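Long-range contacts in transcriptional regulator, ROK family (Vibrio cholerae O1 biovar eltor, PDB 1Z05), which probably binds DNA as a zinc-containing transcriptional regulator of the ROK family, a homologue of Escherichia coli Mlc, with a likely role in carbohydrate metabolism: residues Met113-Arg117 with Ile174-Gly178; Gly178-Ser182 with Phe213-Asp217; Thr218-Ala222 with Gly247-Val251. One frame throughout, in Å; residues are numbered along the deposited sequence.

Contact 1: residues Met113-Arg117 with Ile174-Gly178. With SO4 (sulfate ion), chain C; SO4 (sulfate ion), chain D.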
loop_
_atom_site.group_PDB
_atom_site.type_symbol
_atom_site.label_atom_id
_atom_site.label_comp_id
_atom_site.label_asym_id
_atom_site.label_seq_id
_atom_site.Cartn_x
_atom_site.Cartn_y
_atom_site.Cartn_z
ATOM N N MET A 113 -12.911 0.595 -22.320
ATOM C CA MET A 113 -13.279 -0.748 -22.721
ATOM C C MET A 113 -13.272 -1.708 -21.541
ATOM O O MET A 113 -12.508 -1.541 -20.586
ATOM C CB MET A 113 -12.304 -1.251 -23.789
ATOM C CG MET A 113 -12.305 -0.412 -25.057
ATOM S SD MET A 113 -10.971 -0.861 -26.187
ATOM C CE MET A 113 -11.629 -2.345 -26.921
ATOM N N ARG A 114 -14.135 -2.709 -21.603
ATOM C CA ARG A 114 -14.027 -3.849 -20.704
ATOM C C ARG A 114 -13.906 -5.128 -21.517
ATOM O O ARG A 114 -14.736 -5.394 -22.396
ATOM C CB ARG A 114 -15.226 -3.946 -19.755
ATOM C CG ARG A 114 -15.193 -5.238 -18.907
ATOM C CD ARG A 114 -16.394 -5.382 -17.968
ATOM N NE ARG A 114 -16.420 -6.729 -17.400
ATOM C CZ ARG A 114 -15.701 -7.111 -16.348
ATOM N NH1 ARG A 114 -14.909 -6.235 -15.723
ATOM N NH2 ARG A 114 -15.760 -8.371 -15.930
ATOM N N LEU A 115 -12.868 -5.909 -21.224
ATOM C CA LEU A 115 -12.782 -7.278 -21.707
ATOM C C LEU A 115 -13.373 -8.179 -20.632
ATOM O O LEU A 115 -12.723 -8.465 -19.623
ATOM C CB LEU A 115 -11.330 -7.673 -22.033
ATOM C CG LEU A 115 -11.112 -9.045 -22.697
ATOM C CD1 LEU A 115 -11.932 -9.187 -23.983
ATOM C CD2 LEU A 115 -9.634 -9.304 -22.986
ATOM N N GLY A 116 -14.622 -8.593 -20.841
ATOM C CA GLY A 116 -15.321 -9.454 -19.896
ATOM C C GLY A 116 -15.304 -10.895 -20.365
ATOM O O GLY A 116 -14.684 -11.210 -21.382
ATOM N N ARG A 117 -15.993 -11.768 -19.630
ATOM C CA ARG A 117 -16.022 -13.194 -19.954
ATOM C C ARG A 117 -16.918 -13.470 -21.155
ATOM O O ARG A 117 -18.142 -13.559 -21.029
ATOM C CB ARG A 117 -16.460 -14.021 -18.740
ATOM C CG ARG A 117 -15.485 -13.937 -17.566
ATOM C CD ARG A 117 -16.144 -14.366 -16.265
ATOM N NE ARG A 117 -15.172 -14.585 -15.190
ATOM C CZ ARG A 117 -14.679 -13.632 -14.404
ATOM N NH1 ARG A 117 -15.053 -12.361 -14.557
ATOM N NH2 ARG A 117 -13.810 -13.951 -13.451
ATOM N N ILE A 174 -8.711 0.293 -20.665
ATOM C CA ILE A 174 -9.270 -1.055 -20.726
ATOM C C ILE A 174 -9.096 -1.756 -19.380
ATOM O O ILE A 174 -8.004 -1.752 -18.803
ATOM C CB ILE A 174 -8.724 -1.889 -21.945
ATOM C CG1 ILE A 174 -9.354 -3.292 -22.002
ATOM C CG2 ILE A 174 -7.186 -1.943 -21.988
ATOM C CD1 ILE A 174 -9.424 -3.873 -23.433
ATOM N N THR A 175 -10.196 -2.307 -18.871
ATOM C CA THR A 175 -10.190 -3.006 -17.591
ATOM C C THR A 175 -10.673 -4.425 -17.826
ATOM O O THR A 175 -11.402 -4.691 -18.788
ATOM C CB THR A 175 -11.070 -2.289 -16.530
ATOM O OG1 THR A 175 -12.400 -2.121 -17.048
ATOM C CG2 THR A 175 -10.486 -0.912 -16.202
ATOM N N LEU A 176 -10.226 -5.341 -16.972
ATOM C CA LEU A 176 -10.489 -6.758 -17.159
ATOM C C LEU A 176 -10.140 -7.505 -15.877
ATOM O O LEU A 176 -9.304 -7.044 -15.102
ATOM C CB LEU A 176 -9.644 -7.320 -18.324
ATOM C CG LEU A 176 -8.112 -7.215 -18.238
ATOM C CD1 LEU A 176 -7.475 -8.339 -19.004
ATOM C CD2 LEU A 176 -7.615 -5.883 -18.775
ATOM N N PRO A 177 -10.778 -8.662 -15.648
ATOM C CA PRO A 177 -10.360 -9.509 -14.515
ATOM C C PRO A 177 -8.981 -10.126 -14.795
ATOM O O PRO A 177 -8.553 -10.164 -15.949
ATOM C CB PRO A 177 -11.433 -10.600 -14.482
ATOM C CG PRO A 177 -11.941 -10.673 -15.913
ATOM C CD PRO A 177 -11.899 -9.249 -16.409
ATOM N N GLY A 178 -8.292 -10.595 -13.759
ATOM C CA GLY A 178 -7.022 -11.295 -13.950
ATOM C C GLY A 178 -5.791 -10.569 -13.444
ATOM O O GLY A 178 -5.898 -9.539 -12.788
HETATM S S SO4 C . -18.311 -10.895 -16.509
HETATM O O1 SO4 C . -19.199 -9.739 -16.499
HETATM O O2 SO4 C . -17.996 -11.316 -15.154
HETATM O O3 SO4 C . -19.017 -11.962 -17.219
HETATM O O4 SO4 C . -17.064 -10.560 -17.190
HETATM S S SO4 D . -14.699 -11.491 -10.680
HETATM O O1 SO4 D . -14.740 -10.031 -10.655
HETATM O O2 SO4 D . -14.972 -12.007 -9.346
HETATM O O3 SO4 D . -15.719 -11.978 -11.602
HETATM O O4 SO4 D . -13.392 -11.950 -11.140
HETATM O O HOH W 1 -13.428 0.125 -18.152
HETATM O O HOH W 2 -14.698 -3.175 -15.931
#
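Met-113 and Ile-174 face each other on one side of a parallel strand pair, CB of Met-113 lying 3.9 Å from CD1 of Ile-174. CG1 of Ile-174 stands anti to the backbone N (chi1 -179°), which carries the branch along the methionine CB; Leu-151 of helix 144-161 packs on both residues. Leu-115 and Leu-176 meet more loosely through their CB atoms. Farther along, CD of Pro-177 sits 3.4 Å from Leu-115 O, a buried carbonyl with no hydrogen-bond partner in the model.

Two backbone bonds fix the parallel register: Thr-175 N to Met-113 O (3.0 Å) and Leu-115 N to Thr-175 O (3.1 Å, with a C=O...N angle of 168°). On the opposite face, OG1 of Thr-175 holds two waters, one shared with Met-113 O and the other with NH1 of Arg-114.

The polar edge belongs to the arginines. The extended Arg-114 chain sends NH2 to O4 of a sulfate (chain C) at 2.8 Å, in the guanidinium plane, while NH1 forms a salt bridge with Asp-217. The same O4 takes the backbone N of Arg-117 at 2.9 Å, and NH2 of Arg-117 donates to O4 of the second sulfate (chain D) at 3.1 Å. Although both sulfates probably come from the crystallisation liquor, the N-H donors gathered where strand 113-116 runs out are consistent with a patch that attracts anions.

Contact 2: residues Gly178-Ser182 with Phe213-Asp217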
loop_
_atom_site.group_PDB
_atom_site.type_symbol
_atom_site.label_atom_id
_atom_site.label_comp_id
_atom_site.label_asym_id
_atom_site.label_seq_id
_atom_site.Cartn_x
_atom_site.Cartn_y
_atom_site.Cartn_z
ATOM N N GLY A 178 -8.292 -10.595 -13.759
ATOM C CA GLY A 178 -7.022 -11.295 -13.950
ATOM C C GLY A 178 -5.791 -10.569 -13.444
ATOM O O GLY A 178 -5.898 -9.539 -12.788
ATOM N N LEU A 179 -4.615 -11.118 -13.744
ATOM C CA LEU A 179 -3.355 -10.506 -13.317
ATOM C C LEU A 179 -2.874 -9.499 -14.354
ATOM O O LEU A 179 -2.639 -9.846 -15.515
ATOM C CB LEU A 179 -2.276 -11.569 -13.048
ATOM C CG LEU A 179 -2.558 -12.687 -12.039
ATOM C CD1 LEU A 179 -1.342 -13.607 -11.890
ATOM C CD2 LEU A 179 -2.991 -12.150 -10.672
ATOM N N VAL A 180 -2.738 -8.250 -13.931
ATOM C CA VAL A 180 -2.441 -7.156 -14.848
ATOM C C VAL A 180 -1.293 -6.312 -14.299
ATOM O O VAL A 180 -1.330 -5.853 -13.148
ATOM C CB VAL A 180 -3.703 -6.278 -15.117
ATOM C CG1 VAL A 180 -3.389 -5.091 -16.025
ATOM C CG2 VAL A 180 -4.866 -7.121 -15.678
ATOM N N ASN A 181 -0.260 -6.141 -15.119
ATOM C CA ASN A 181 0.784 -5.163 -14.845
ATOM C C ASN A 181 0.412 -3.852 -15.540
ATOM O O ASN A 181 0.536 -3.726 -16.766
ATOM C CB ASN A 181 2.149 -5.677 -15.312
ATOM C CG ASN A 181 3.302 -4.753 -14.910
ATOM O OD1 ASN A 181 3.181 -3.525 -14.932
ATOM N ND2 ASN A 181 4.425 -5.347 -14.543
ATOM N N SER A 182 -0.058 -2.893 -14.747
ATOM C CA SER A 182 -0.530 -1.598 -15.241
ATOM C C SER A 182 0.575 -0.715 -15.812
ATOM O O SER A 182 0.382 -0.054 -16.842
ATOM C CB SER A 182 -1.251 -0.837 -14.123
ATOM O OG SER A 182 -2.582 -1.282 -14.022
ATOM N N PHE A 213 -4.251 2.791 -21.095
ATOM C CA PHE A 213 -4.241 2.528 -19.662
ATOM C C PHE A 213 -4.978 1.221 -19.419
ATOM O O PHE A 213 -6.182 1.118 -19.677
ATOM C CB PHE A 213 -4.917 3.694 -18.917
ATOM C CG PHE A 213 -4.229 5.008 -19.150
ATOM C CD1 PHE A 213 -3.191 5.414 -18.321
ATOM C CD2 PHE A 213 -4.558 5.798 -20.247
ATOM C CE1 PHE A 213 -2.517 6.604 -18.561
ATOM C CE2 PHE A 213 -3.886 6.985 -20.492
ATOM C CZ PHE A 213 -2.871 7.390 -19.646
ATOM N N VAL A 214 -4.244 0.228 -18.921
ATOM C CA VAL A 214 -4.757 -1.119 -18.709
ATOM C C VAL A 214 -4.748 -1.384 -17.214
ATOM O O VAL A 214 -3.759 -1.076 -16.542
ATOM C CB VAL A 214 -3.853 -2.177 -19.404
ATOM C CG1 VAL A 214 -4.504 -3.557 -19.361
ATOM C CG2 VAL A 214 -3.561 -1.776 -20.862
ATOM N N ALA A 215 -5.839 -1.930 -16.677
ATOM C CA ALA A 215 -5.868 -2.256 -15.247
ATOM C C ALA A 215 -6.779 -3.432 -14.920
ATOM O O ALA A 215 -7.703 -3.758 -15.673
ATOM C CB ALA A 215 -6.255 -1.010 -14.404
ATOM N N ASN A 216 -6.502 -4.075 -13.791
ATOM C CA ASN A 216 -7.419 -5.046 -13.228
ATOM C C ASN A 216 -8.730 -4.341 -12.864
ATOM O O ASN A 216 -8.716 -3.240 -12.308
ATOM C CB ASN A 216 -6.794 -5.719 -12.004
ATOM C CG ASN A 216 -7.788 -6.551 -11.223
ATOM O OD1 ASN A 216 -8.455 -6.046 -10.326
ATOM N ND2 ASN A 216 -7.873 -7.839 -11.543
ATOM N N ASP A 217 -9.853 -4.985 -13.176
ATOM C CA ASP A 217 -11.161 -4.359 -13.033
ATOM C C ASP A 217 -11.558 -4.002 -11.609
ATOM O O ASP A 217 -12.169 -2.957 -11.396
ATOM C CB ASP A 217 -12.271 -5.153 -13.751
ATOM C CG ASP A 217 -12.404 -6.604 -13.259
ATOM O OD1 ASP A 217 -11.607 -7.063 -12.403
ATOM O OD2 ASP A 217 -13.329 -7.292 -13.749
HETATM O O HOH W 3 -9.240 -10.706 -11.171
HETATM O O HOH W 4 -4.098 -3.372 -12.385
HETATM O O HOH W 5 -1.440 0.577 -18.567
#
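Asn-216 meets Gly-178 because its CG stands anti to the backbone N (chi1 169°) and its amide is rotated about CB-CG until it stands roughly perpendicular to the CA-CB-CG plane (chi2 -89°), directing ND2 at Gly-178 O. At the other end, Ser-182 holds OG anti to its carbonyl carbon, where it donates to Val-214 O.

The Asn-216 ND2 to Gly-178 O bond is 2.9 Å long. It lies in the carbonyl plane on a lone pair, although the acceptor is tilted somewhat from the asparagine amide plane. A water accepts from both Gly-178 N and ND2, so the amide reaches the glycine backbone on each side of its CA, once directly and once through solvent. The Ser-182 OG to Val-214 O bond, 2.8 Å, likewise uses an in-plane lone pair. A second water donates to this OG and accepts from Asn-216 N; a third links Ser-182 O with Val-214 N.

Between these polar ends lies Val-180. Its CG1 touches CG1 of Val-214 at 3.8 Å, the two side chains crossing at about a right angle, and packs equally close to CA of Ala-215. Its CB and CG2 rest against the backbone of Asn-216, CB being 3.8 Å from N. No direct backbone-backbone hydrogen bond joins the two segments; the axes of strand segments 179-181 and 213-216 come no closer than 6.1 Å and run roughly antiparallel, 146° between their directions, so side chains and waters make the connection.

Asn-216 is also the N-cap of helix 217-228, its OD1 accepting from Arg-219 N. Strand 179-181 pairs with strand 186-189, while strand 212-216 edges the sheet beside strand 168-176, with helix 407-418 packed on Phe-213 and Ala-215.

Contact 3: residues Thr218-Ala222 with Gly247-Val251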
loop_
_atom_site.group_PDB
_atom_site.type_symbol
_atom_site.label_atom_id
_atom_site.label_comp_id
_atom_site.label_asym_id
_atom_site.label_seq_id
_atom_site.Cartn_x
_atom_site.Cartn_y
_atom_site.Cartn_z
ATOM N N THR A 218 -11.217 -4.857 -10.643
ATOM C CA THR A 218 -11.581 -4.608 -9.242
ATOM C C THR A 218 -10.840 -3.386 -8.684
ATOM O O THR A 218 -11.416 -2.562 -7.965
ATOM C CB THR A 218 -11.331 -5.857 -8.358
ATOM O OG1 THR A 218 -12.177 -6.924 -8.813
ATOM C CG2 THR A 218 -11.648 -5.570 -6.878
ATOM N N ARG A 219 -9.563 -3.286 -9.030
ATOM C CA ARG A 219 -8.730 -2.190 -8.589
ATOM C C ARG A 219 -9.160 -0.881 -9.221
ATOM O O ARG A 219 -9.217 0.139 -8.540
ATOM C CB ARG A 219 -7.253 -2.483 -8.864
ATOM C CG ARG A 219 -6.570 -3.175 -7.688
ATOM C CD ARG A 219 -6.598 -4.682 -7.821
ATOM N NE ARG A 219 -7.252 -5.314 -6.681
ATOM C CZ ARG A 219 -7.713 -6.565 -6.679
ATOM N NH1 ARG A 219 -7.606 -7.324 -7.752
ATOM N NH2 ARG A 219 -8.303 -7.059 -5.600
ATOM N N ALA A 220 -9.471 -0.913 -10.515
ATOM C CA ALA A 220 -9.942 0.277 -11.225
ATOM C C ALA A 220 -11.340 0.699 -10.761
ATOM O O ALA A 220 -11.668 1.888 -10.742
ATOM C CB ALA A 220 -9.919 0.049 -12.735
ATOM N N TRP A 221 -12.162 -0.280 -10.392
ATOM C CA TRP A 221 -13.468 -0.003 -9.827
ATOM C C TRP A 221 -13.347 0.709 -8.464
ATOM O O TRP A 221 -14.068 1.666 -8.197
ATOM C CB TRP A 221 -14.263 -1.309 -9.743
ATOM C CG TRP A 221 -15.644 -1.242 -9.195
ATOM C CD1 TRP A 221 -16.420 -0.126 -8.982
ATOM C CD2 TRP A 221 -16.444 -2.364 -8.816
ATOM N NE1 TRP A 221 -17.638 -0.493 -8.458
ATOM C CE2 TRP A 221 -17.683 -1.860 -8.352
ATOM C CE3 TRP A 221 -16.229 -3.750 -8.807
ATOM C CZ2 TRP A 221 -18.709 -2.700 -7.888
ATOM C CZ3 TRP A 221 -17.253 -4.586 -8.345
ATOM C CH2 TRP A 221 -18.476 -4.055 -7.897
ATOM N N ALA A 222 -12.425 0.267 -7.613
ATOM C CA ALA A 222 -12.199 0.966 -6.338
ATOM C C ALA A 222 -11.822 2.436 -6.579
ATOM O O ALA A 222 -12.276 3.317 -5.857
ATOM C CB ALA A 222 -11.136 0.265 -5.514
ATOM N N GLY A 247 -12.602 -10.142 -3.991
ATOM C CA GLY A 247 -11.451 -9.263 -4.068
ATOM C C GLY A 247 -11.720 -7.972 -3.343
ATOM O O GLY A 247 -12.859 -7.494 -3.300
ATOM N N ALA A 248 -10.671 -7.425 -2.746
ATOM C CA ALA A 248 -10.750 -6.122 -2.132
ATOM C C ALA A 248 -9.912 -5.161 -2.969
ATOM O O ALA A 248 -8.767 -5.462 -3.313
ATOM C CB ALA A 248 -10.237 -6.173 -0.714
ATOM N N GLY A 249 -10.503 -4.020 -3.303
ATOM C CA GLY A 249 -9.784 -2.925 -3.927
ATOM C C GLY A 249 -9.516 -1.943 -2.809
ATOM O O GLY A 249 -10.440 -1.349 -2.261
ATOM N N ILE A 250 -8.244 -1.786 -2.467
ATOM C CA ILE A 250 -7.851 -1.029 -1.281
ATOM C C ILE A 250 -7.329 0.342 -1.695
ATOM O O ILE A 250 -6.368 0.448 -2.472
ATOM C CB ILE A 250 -6.789 -1.808 -0.465
ATOM C CG1 ILE A 250 -7.381 -3.148 0.013
ATOM C CG2 ILE A 250 -6.288 -0.982 0.728
ATOM C CD1 ILE A 250 -6.367 -4.268 0.119
ATOM N N VAL A 251 -7.978 1.379 -1.178
ATOM C CA VAL A 251 -7.523 2.746 -1.382
ATOM C C VAL A 251 -6.818 3.212 -0.106
ATOM O O VAL A 251 -7.401 3.214 0.987
ATOM C CB VAL A 251 -8.681 3.706 -1.812
ATOM C CG1 VAL A 251 -8.183 5.146 -2.001
ATOM C CG2 VAL A 251 -9.332 3.215 -3.092
#
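Arg-219 makes the direct hydrogen bond of this helix-strand contact, NH2 to Ala-248 O at 2.8 Å. With an N-H...O angle of 174° the bond is nearly straight, and the oxygen lies in the guanidinium plane. Seen from the acceptor, however, the donor stands 58° above the carbonyl plane and therefore uses no lone-pair direction. Bends at chi2 (93°) and chi3 fold the chain back, so that CB of Thr-218 lies 4.0 Å above the centre of one guanidinium face. NH1 forms a salt bridge with Glu-266, which gives the buried charge a second anchor.

Van der Waals packing centres on Gly-249, the strand residue whose CA is nearest the helix, 4.8 Å from CA of Arg-219. CB of Ala-222 rests 3.7 Å from Gly-249 O and is almost as close to its CA. With no side chain on Gly-249, the Ala-222 methyl lies directly on the strand backbone. CG2 of Thr-218 lies 4.1 Å from Gly-249 N. Towards the other end, CG2 of Val-251 touches Ala-222 more loosely, at both its CB and its O.

Helix 217-228 thus packs on one face of the sheet containing strand 246-252, after leaving strand 212-216 of another sheet. Such a helix between two mixed five-stranded sheets, each ordered 3-2-1-4-5, is characteristic of the ASKHA fold to which ROK proteins belong.

In the fold
From the N terminus, strand 108-116 comes first. Contact 1 closes the 56-residue excursion through strands 119-126 and 131-138 and helix 144-161 by setting strand 168-176 beside it. Contact 2 begins on the residue where contact 1 ends, Gly-178, and closes the shorter path through strand 186-189 and helix 200-208. Contact 3 opens directly after contact 2 and returns through strand 237-242 to strand 246-252. The three closures run in series, neither nested nor crossed. Contacts 1 and 2 meet in the first sheet and through Arg-114 and Asp-217; helix 217-228 then carries the connection to the second sheet, Ala-220 touching Thr-175 and Ala-215 on the way.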